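Local coordinates for protein Lpg2148(MvcA) (Legionella pneumophila subsp. pneumophila str. Philadelphia 1, PDB 6K11) that probably acts as a deamidase-type deubiquitinase through which Legionella regulates the activity of the host ubiquitin-conjugating enzyme UBE2N, at residues D104-K107 and N108-N112; I276-D279 and K280-K284; E283-A286 and V287-K290. All coordinates share one frame; numbering follows the deposited sequence.

Overall arrangement
Helices 104-111 and 278-288 lie next to each other and both pack on the five-stranded antiparallel sheet. Contact 1 describes the first helix, contact 2 the opening of the second and contact 3 its closing; contacts 2 and 3 overlap at Glu283 and Lys284. The centres of contacts 1 and 2 are about 12 Å apart, those of contacts 2 and 3 about 10 Å, and those of contacts 1 and 3 about 15 Å. The two helices meet through Leu106 CD2, 3.6 Å from Ile282 CD1, and through Leu110 CD1, 3.8 Å from Ile278 CG1. At the polar margin a salt bridge joins Lys107 NZ to Glu283 OE2 at 2.8 Å.

Contact 1. Residues D104-K107 and N108-N112; sequences DNLK and NVLEN
Leu106 and Leu110, one turn apart on the short amphipathic alpha-helix 104-111, make its packed face: Leu106 CD1 comes within 4.4 Å of Leu110 CG. The two branched chains fill the angle between the sheet and helix 278-288, Leu106 reaching Phe329 and Phe124, Leu110 reaching Ile331 and Ile278, a place that suits large apolar side chains. Beneath them Leu110 N bonds to Leu106 O at 3.2 Å. Val109, also turned to Ile331, is tight in another way. With CG1 anti to the backbone N (chi1 168°), CG2 sits beside that nitrogen and lies only 3.1 Å from Asn105 O, whose hydrogen bond from Val109 N is long and weak. Asn105 ends this face with an amide that binds Ala98 O and Ser100 N, tying the helix to the end of strand 97-98 and the loop after it.

On the other face the side chains are looser, though the backbone stays closely bonded, Asn108 N to Asp104 O at 2.7 Å. Asp104, Asn108 and Glu111 are exposed, polar residues fit for solvent. Lys107 sends its ammonium to Glu283, leaving Lys107 NZ 6.3 Å from Glu111 OE2. Glu111 CG packs against the backbone, 3.1 Å from Lys107 O.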
loop_
_atom_site.group_PDB
_atom_site.type_symbol
_atom_site.label_atom_id
_atom_site.label_comp_id
_atom_site.label_asym_id
_atom_site.label_seq_id
_atom_site.Cartn_x
_atom_site.Cartn_y
_atom_site.Cartn_z
ATOM N N ASP A 104 7.840 -4.990 -22.011
ATOM C CA ASP A 104 7.277 -5.135 -23.351
ATOM C C ASP A 104 5.797 -5.469 -23.310
ATOM O O ASP A 104 5.029 -4.991 -24.153
ATOM C CB ASP A 104 8.024 -6.214 -24.135
ATOM C CG ASP A 104 9.485 -5.893 -24.315
ATOM O OD1 ASP A 104 9.792 -4.838 -24.913
ATOM O OD2 ASP A 104 10.323 -6.702 -23.863
ATOM N N ASN A 105 5.372 -6.300 -22.354
ATOM C CA ASN A 105 3.984 -6.749 -22.377
ATOM C C ASN A 105 3.026 -5.581 -22.169
ATOM O O ASN A 105 1.974 -5.510 -22.816
ATOM C CB ASN A 105 3.749 -7.860 -21.352
ATOM C CG ASN A 105 4.187 -7.494 -19.948
ATOM O OD1 ASN A 105 4.925 -6.533 -19.731
ATOM N ND2 ASN A 105 3.729 -8.278 -18.976
ATOM N N LEU A 106 3.390 -4.633 -21.301
ATOM C CA LEU A 106 2.581 -3.429 -21.139
ATOM C C LEU A 106 2.760 -2.478 -22.318
ATOM O O LEU A 106 1.784 -1.889 -22.795
ATOM C CB LEU A 106 2.931 -2.725 -19.820
ATOM C CG LEU A 106 2.200 -1.402 -19.545
ATOM C CD1 LEU A 106 0.683 -1.578 -19.628
ATOM C CD2 LEU A 106 2.620 -0.821 -18.183
ATOM N N LYS A 107 3.991 -2.326 -22.808
ATOM C CA LYS A 107 4.218 -1.451 -23.952
ATOM C C LYS A 107 3.411 -1.906 -25.161
ATOM O O LYS A 107 2.765 -1.089 -25.826
ATOM C CB LYS A 107 5.709 -1.394 -24.284
ATOM C CG LYS A 107 6.540 -0.606 -23.263
ATOM C CD LYS A 107 7.679 0.157 -23.924
ATOM C CE LYS A 107 9.026 -0.259 -23.376
ATOM N NZ LYS A 107 10.116 0.425 -24.134
ATOM N N ASN A 108 3.401 -3.212 -25.437
ATOM C CA ASN A 108 2.712 -3.695 -26.630
ATOM C C ASN A 108 1.199 -3.592 -26.493
ATOM O O ASN A 108 0.505 -3.396 -27.497
ATOM C CB ASN A 108 3.141 -5.129 -26.940
ATOM C CG ASN A 108 4.588 -5.208 -27.407
ATOM O OD1 ASN A 108 5.123 -4.245 -27.962
ATOM N ND2 ASN A 108 5.234 -6.345 -27.167
ATOM N N VAL A 109 0.667 -3.712 -25.272
ATOM C CA VAL A 109 -0.758 -3.463 -25.056
ATOM C C VAL A 109 -1.117 -2.035 -25.452
ATOM O O VAL A 109 -2.145 -1.788 -26.096
ATOM C CB VAL A 109 -1.140 -3.757 -23.593
ATOM C CG1 VAL A 109 -2.530 -3.232 -23.290
ATOM C CG2 VAL A 109 -1.078 -5.245 -23.316
ATOM N N LEU A 110 -0.261 -1.075 -25.096
ATOM C CA LEU A 110 -0.532 0.325 -25.409
ATOM C C LEU A 110 -0.379 0.602 -26.901
ATOM O O LEU A 110 -1.170 1.357 -27.481
ATOM C CB LEU A 110 0.393 1.229 -24.590
ATOM C CG LEU A 110 0.276 1.113 -23.066
ATOM C CD1 LEU A 110 1.296 2.011 -22.363
ATOM C CD2 LEU A 110 -1.152 1.420 -22.595
ATOM N N GLU A 111 0.631 0.001 -27.537
ATOM C CA GLU A 111 0.803 0.170 -28.978
ATOM C C GLU A 111 -0.370 -0.410 -29.761
ATOM O O GLU A 111 -0.680 0.070 -30.857
ATOM C CB GLU A 111 2.118 -0.464 -29.433
ATOM C CG GLU A 111 3.330 0.018 -28.659
ATOM C CD GLU A 111 4.598 -0.748 -29.001
ATOM O OE1 GLU A 111 4.520 -1.745 -29.752
ATOM O OE2 GLU A 111 5.673 -0.362 -28.488
ATOM N N ASN A 112 -1.040 -1.426 -29.217
ATOM C CA ASN A 112 -2.200 -2.042 -29.851
ATOM C C ASN A 112 -3.508 -1.306 -29.569
ATOM O O ASN A 112 -4.582 -1.897 -29.751
ATOM C CB ASN A 112 -2.329 -3.501 -29.408
ATOM C CG ASN A 112 -1.719 -4.466 -30.404
ATOM O OD1 ASN A 112 -0.532 -4.376 -30.726
ATOM N ND2 ASN A 112 -2.531 -5.395 -30.900
#

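Contact 2. Residues I276-D279 and K280-K284; sequences IGID and KYIEK
The carbonyl of Ile276 reaches Lys280 through water 1, which donates to Ile276 O at 2.7 Å and accepts from Lys280 N at 3.1 Å. This bridge marks the first turn of alpha-helix 278-288, whose N-cap position is Gly277. Glycine brings no side chain to cap the turn, and the water meets one amide there. The residue is suited to the place by its backbone: at a positive phi (88°) a beta carbon would press against the carbonyl oxygen of Ile276. Gly277 O begins the regular pattern, taking Tyr281 N at 3.0 Å with an almost straight N-H...O angle of 168°.

Apolar residues pack on two sides of this turn. Ile276 CD1 folds over the start of the helix, 4.0 Å from Tyr281 CB, and lies at the edge of the tyrosine ring near its plane. That ring runs on into an aromatic cluster, stacked with Phe304 and inclined to Phe249. Ile278 and Ile282, one turn apart, cross obliquely, Ile278 CG1 being 3.9 Å from Ile282 CD1. Ile278 gets there by setting CG1 anti to its nitrogen, which carries CG1 and CD1 up to the Ile282 chain. The pair faces Leu110, and Ile282 also Leu106, of helix 104-111, an apolar seam between helices that suits isoleucine.

On the polar side Asp279 OD1 and Glu283 OE2 are like charges 5.8 Å apart, whose repulsion would probably be weak and eased by Lys107 and Lys280. Glu283 binds Lys107 through OE2 and Lys280 through OE1. The Lys280 chain bends at its second, third and fourth torsions to bring the ammonium round, and Lys280 NZ meets Glu283 OE1 on its syn side at 3.0 Å, about 32° out of the carboxylate plane.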
loop_
_atom_site.group_PDB
_atom_site.type_symbol
_atom_site.label_atom_id
_atom_site.label_comp_id
_atom_site.label_asym_id
_atom_site.label_seq_id
_atom_site.Cartn_x
_atom_site.Cartn_y
_atom_site.Cartn_z
ATOM N N ILE A 276 8.364 12.804 -19.244
ATOM C CA ILE A 276 9.358 11.840 -19.711
ATOM C C ILE A 276 8.795 10.864 -20.732
ATOM O O ILE A 276 9.573 10.212 -21.443
ATOM C CB ILE A 276 10.012 11.078 -18.540
ATOM C CG1 ILE A 276 9.107 9.964 -18.009
ATOM C CG2 ILE A 276 10.433 12.056 -17.430
ATOM C CD1 ILE A 276 9.824 9.080 -16.994
ATOM N N GLY A 277 7.478 10.775 -20.859
ATOM C CA GLY A 277 6.876 9.843 -21.804
ATOM C C GLY A 277 6.650 8.468 -21.200
ATOM O O GLY A 277 7.431 7.980 -20.392
ATOM N N ILE A 278 5.562 7.823 -21.638
ATOM C CA ILE A 278 5.120 6.564 -21.032
ATOM C C ILE A 278 6.138 5.449 -21.263
ATOM O O ILE A 278 6.334 4.585 -20.395
ATOM C CB ILE A 278 3.727 6.178 -21.559
ATOM C CG1 ILE A 278 3.222 4.897 -20.875
ATOM C CG2 ILE A 278 3.743 6.019 -23.087
ATOM C CD1 ILE A 278 3.186 4.983 -19.339
ATOM N N ASP A 279 6.797 5.443 -22.430
ATOM C CA ASP A 279 7.769 4.390 -22.720
ATOM C C ASP A 279 8.931 4.438 -21.735
ATOM O O ASP A 279 9.302 3.415 -21.149
ATOM C CB ASP A 279 8.283 4.512 -24.158
ATOM C CG ASP A 279 7.222 4.187 -25.196
ATOM O OD1 ASP A 279 6.374 3.303 -24.951
ATOM O OD2 ASP A 279 7.251 4.816 -26.276
ATOM N N LYS A 280 9.509 5.628 -21.532
ATOM C CA LYS A 280 10.595 5.781 -20.568
ATOM C C LYS A 280 10.144 5.459 -19.148
ATOM O O LYS A 280 10.893 4.837 -18.385
ATOM C CB LYS A 280 11.164 7.198 -20.624
ATOM C CG LYS A 280 12.521 7.338 -19.928
ATOM C CD LYS A 280 13.601 6.552 -20.673
ATOM C CE LYS A 280 13.707 7.005 -22.132
ATOM N NZ LYS A 280 13.740 5.872 -23.108
ATOM N N TYR A 281 8.938 5.903 -18.762
ATOM C CA TYR A 281 8.408 5.547 -17.444
ATOM C C TYR A 281 8.341 4.030 -17.273
ATOM O O TYR A 281 8.781 3.489 -16.253
ATOM C CB TYR A 281 7.022 6.181 -17.219
ATOM C CG TYR A 281 6.550 6.166 -15.756
ATOM C CD1 TYR A 281 5.861 5.072 -15.237
ATOM C CD2 TYR A 281 6.790 7.249 -14.904
ATOM C CE1 TYR A 281 5.428 5.037 -13.912
ATOM C CE2 TYR A 281 6.350 7.226 -13.562
ATOM C CZ TYR A 281 5.673 6.110 -13.080
ATOM O OH TYR A 281 5.241 6.058 -11.756
ATOM N N ILE A 282 7.807 3.321 -18.271
ATOM C CA ILE A 282 7.707 1.865 -18.154
ATOM C C ILE A 282 9.095 1.236 -18.078
ATOM O O ILE A 282 9.331 0.300 -17.302
ATOM C CB ILE A 282 6.883 1.280 -19.319
ATOM C CG1 ILE A 282 5.421 1.698 -19.205
ATOM C CG2 ILE A 282 6.979 -0.237 -19.323
ATOM C CD1 ILE A 282 4.582 1.272 -20.392
ATOM N N GLU A 283 10.034 1.742 -18.877
ATOM C CA GLU A 283 11.374 1.169 -18.867
ATOM C C GLU A 283 12.001 1.270 -17.488
ATOM O O GLU A 283 12.628 0.317 -17.012
ATOM C CB GLU A 283 12.245 1.865 -19.913
ATOM C CG GLU A 283 11.881 1.459 -21.339
ATOM C CD GLU A 283 12.492 2.383 -22.368
ATOM O OE1 GLU A 283 13.497 3.056 -22.036
ATOM O OE2 GLU A 283 11.960 2.436 -23.503
ATOM N N LYS A 284 11.812 2.408 -16.813
ATOM C CA LYS A 284 12.373 2.569 -15.477
ATOM C C LYS A 284 11.672 1.674 -14.462
ATOM O O LYS A 284 12.311 1.191 -13.517
ATOM C CB LYS A 284 12.297 4.036 -15.057
ATOM C CG LYS A 284 13.421 4.897 -15.631
ATOM C CD LYS A 284 13.688 6.106 -14.725
ATOM C CE LYS A 284 15.036 6.751 -15.010
ATOM N NZ LYS A 284 15.147 8.099 -14.368
HETATM O O HOH W 1 9.319 8.196 -23.231
#

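Contact 3. Residues E283-A286 and V287-K290; sequences EKLA and VLGK
Glu283 starts this final stretch of alpha-helix 278-288 by giving Glu283 O to Val287 N at 3.1 Å, and a methyl of the same valine, Val287 CG2, lies 3.4 Å from Glu283 O. The torsions of Val287 place that methyl beside its own nitrogen, so that it rests against the turn below. Val287 meets Glu296 and Ile300 on the face turned to helix 294-305, where a compact beta-branched residue lets the helices approach. The glutamate carboxylate has left this turn for its partners Lys107 and Lys280.

Lys284 follows, and Lys284 O accepts from Leu288 N at 2.9 Å, the shortest of these helical bonds. Its long side chain stretches away from the turn to a salt bridge with Glu303, and also touches Phe304.

Next comes Leu285, buried together with Leu288; Leu285 CD2 and Leu288 CD2 are 4.4 Å apart, and Leu288 also leans on Arg297. Beneath these leucines the helix ends in a bifurcated bond. Gly289 N donates to Leu285 O at 3.1 Å, while the weak branch to Ala286 O, bent to an N-H...O angle of 127°, is a 3-10-like bond at the helix end. Gly289 leaves the helix with phi -95°, so this exit makes no use of the positive phi open to glycine.

Ala286, buried and small, closes the segment. Its methyl demands little room, and Lys290 CB packs closely against its carbonyl, 3.1 Å from Ala286 O.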
loop_
_atom_site.group_PDB
_atom_site.type_symbol
_atom_site.label_atom_id
_atom_site.label_comp_id
_atom_site.label_asym_id
_atom_site.label_seq_id
_atom_site.Cartn_x
_atom_site.Cartn_y
_atom_site.Cartn_z
ATOM N N GLU A 283 10.034 1.742 -18.877
ATOM C CA GLU A 283 11.374 1.169 -18.867
ATOM C C GLU A 283 12.001 1.270 -17.488
ATOM O O GLU A 283 12.628 0.317 -17.012
ATOM C CB GLU A 283 12.245 1.865 -19.913
ATOM C CG GLU A 283 11.881 1.459 -21.339
ATOM C CD GLU A 283 12.492 2.383 -22.368
ATOM O OE1 GLU A 283 13.497 3.056 -22.036
ATOM O OE2 GLU A 283 11.960 2.436 -23.503
ATOM N N LYS A 284 11.812 2.408 -16.813
ATOM C CA LYS A 284 12.373 2.569 -15.477
ATOM C C LYS A 284 11.672 1.674 -14.462
ATOM O O LYS A 284 12.311 1.191 -13.517
ATOM C CB LYS A 284 12.297 4.036 -15.057
ATOM C CG LYS A 284 13.421 4.897 -15.631
ATOM C CD LYS A 284 13.688 6.106 -14.725
ATOM C CE LYS A 284 15.036 6.751 -15.010
ATOM N NZ LYS A 284 15.147 8.099 -14.368
ATOM N N LEU A 285 10.366 1.444 -14.633
ATOM C CA LEU A 285 9.662 0.482 -13.785
ATOM C C LEU A 285 10.252 -0.910 -13.944
ATOM O O LEU A 285 10.449 -1.632 -12.962
ATOM C CB LEU A 285 8.171 0.449 -14.126
ATOM C CG LEU A 285 7.286 1.583 -13.619
ATOM C CD1 LEU A 285 5.808 1.299 -13.965
ATOM C CD2 LEU A 285 7.466 1.792 -12.134
ATOM N N ALA A 286 10.529 -1.313 -15.186
ATOM C CA ALA A 286 11.157 -2.615 -15.405
ATOM C C ALA A 286 12.513 -2.707 -14.706
ATOM O O ALA A 286 12.846 -3.746 -14.125
ATOM C CB ALA A 286 11.291 -2.887 -16.905
ATOM N N VAL A 287 13.302 -1.631 -14.737
ATOM C CA VAL A 287 14.569 -1.629 -14.006
ATOM C C VAL A 287 14.313 -1.756 -12.512
ATOM O O VAL A 287 15.029 -2.479 -11.802
ATOM C CB VAL A 287 15.384 -0.361 -14.315
ATOM C CG1 VAL A 287 16.631 -0.327 -13.445
ATOM C CG2 VAL A 287 15.765 -0.295 -15.804
ATOM N N LEU A 288 13.294 -1.048 -12.012
ATOM C CA LEU A 288 12.952 -1.123 -10.593
ATOM C C LEU A 288 12.688 -2.561 -10.167
ATOM O O LEU A 288 13.038 -2.960 -9.050
ATOM C CB LEU A 288 11.734 -0.245 -10.301
ATOM C CG LEU A 288 11.358 -0.050 -8.833
ATOM C CD1 LEU A 288 12.420 0.759 -8.104
ATOM C CD2 LEU A 288 9.990 0.629 -8.745
ATOM N N GLY A 289 12.079 -3.354 -11.040
ATOM C CA GLY A 289 11.731 -4.713 -10.688
ATOM C C GLY A 289 12.753 -5.747 -11.092
ATOM O O GLY A 289 12.465 -6.947 -11.041
ATOM N N LYS A 290 13.945 -5.317 -11.488
ATOM C CA LYS A 290 14.944 -6.203 -12.066
ATOM C C LYS A 290 16.306 -5.963 -11.424
ATOM O O LYS A 290 17.088 -6.904 -11.246
ATOM C CB LYS A 290 14.985 -5.993 -13.588
ATOM C CG LYS A 290 16.236 -6.448 -14.306
ATOM C CD LYS A 290 16.354 -5.735 -15.650
ATOM C CE LYS A 290 17.127 -4.413 -15.517
ATOM N NZ LYS A 290 17.555 -3.826 -16.835
#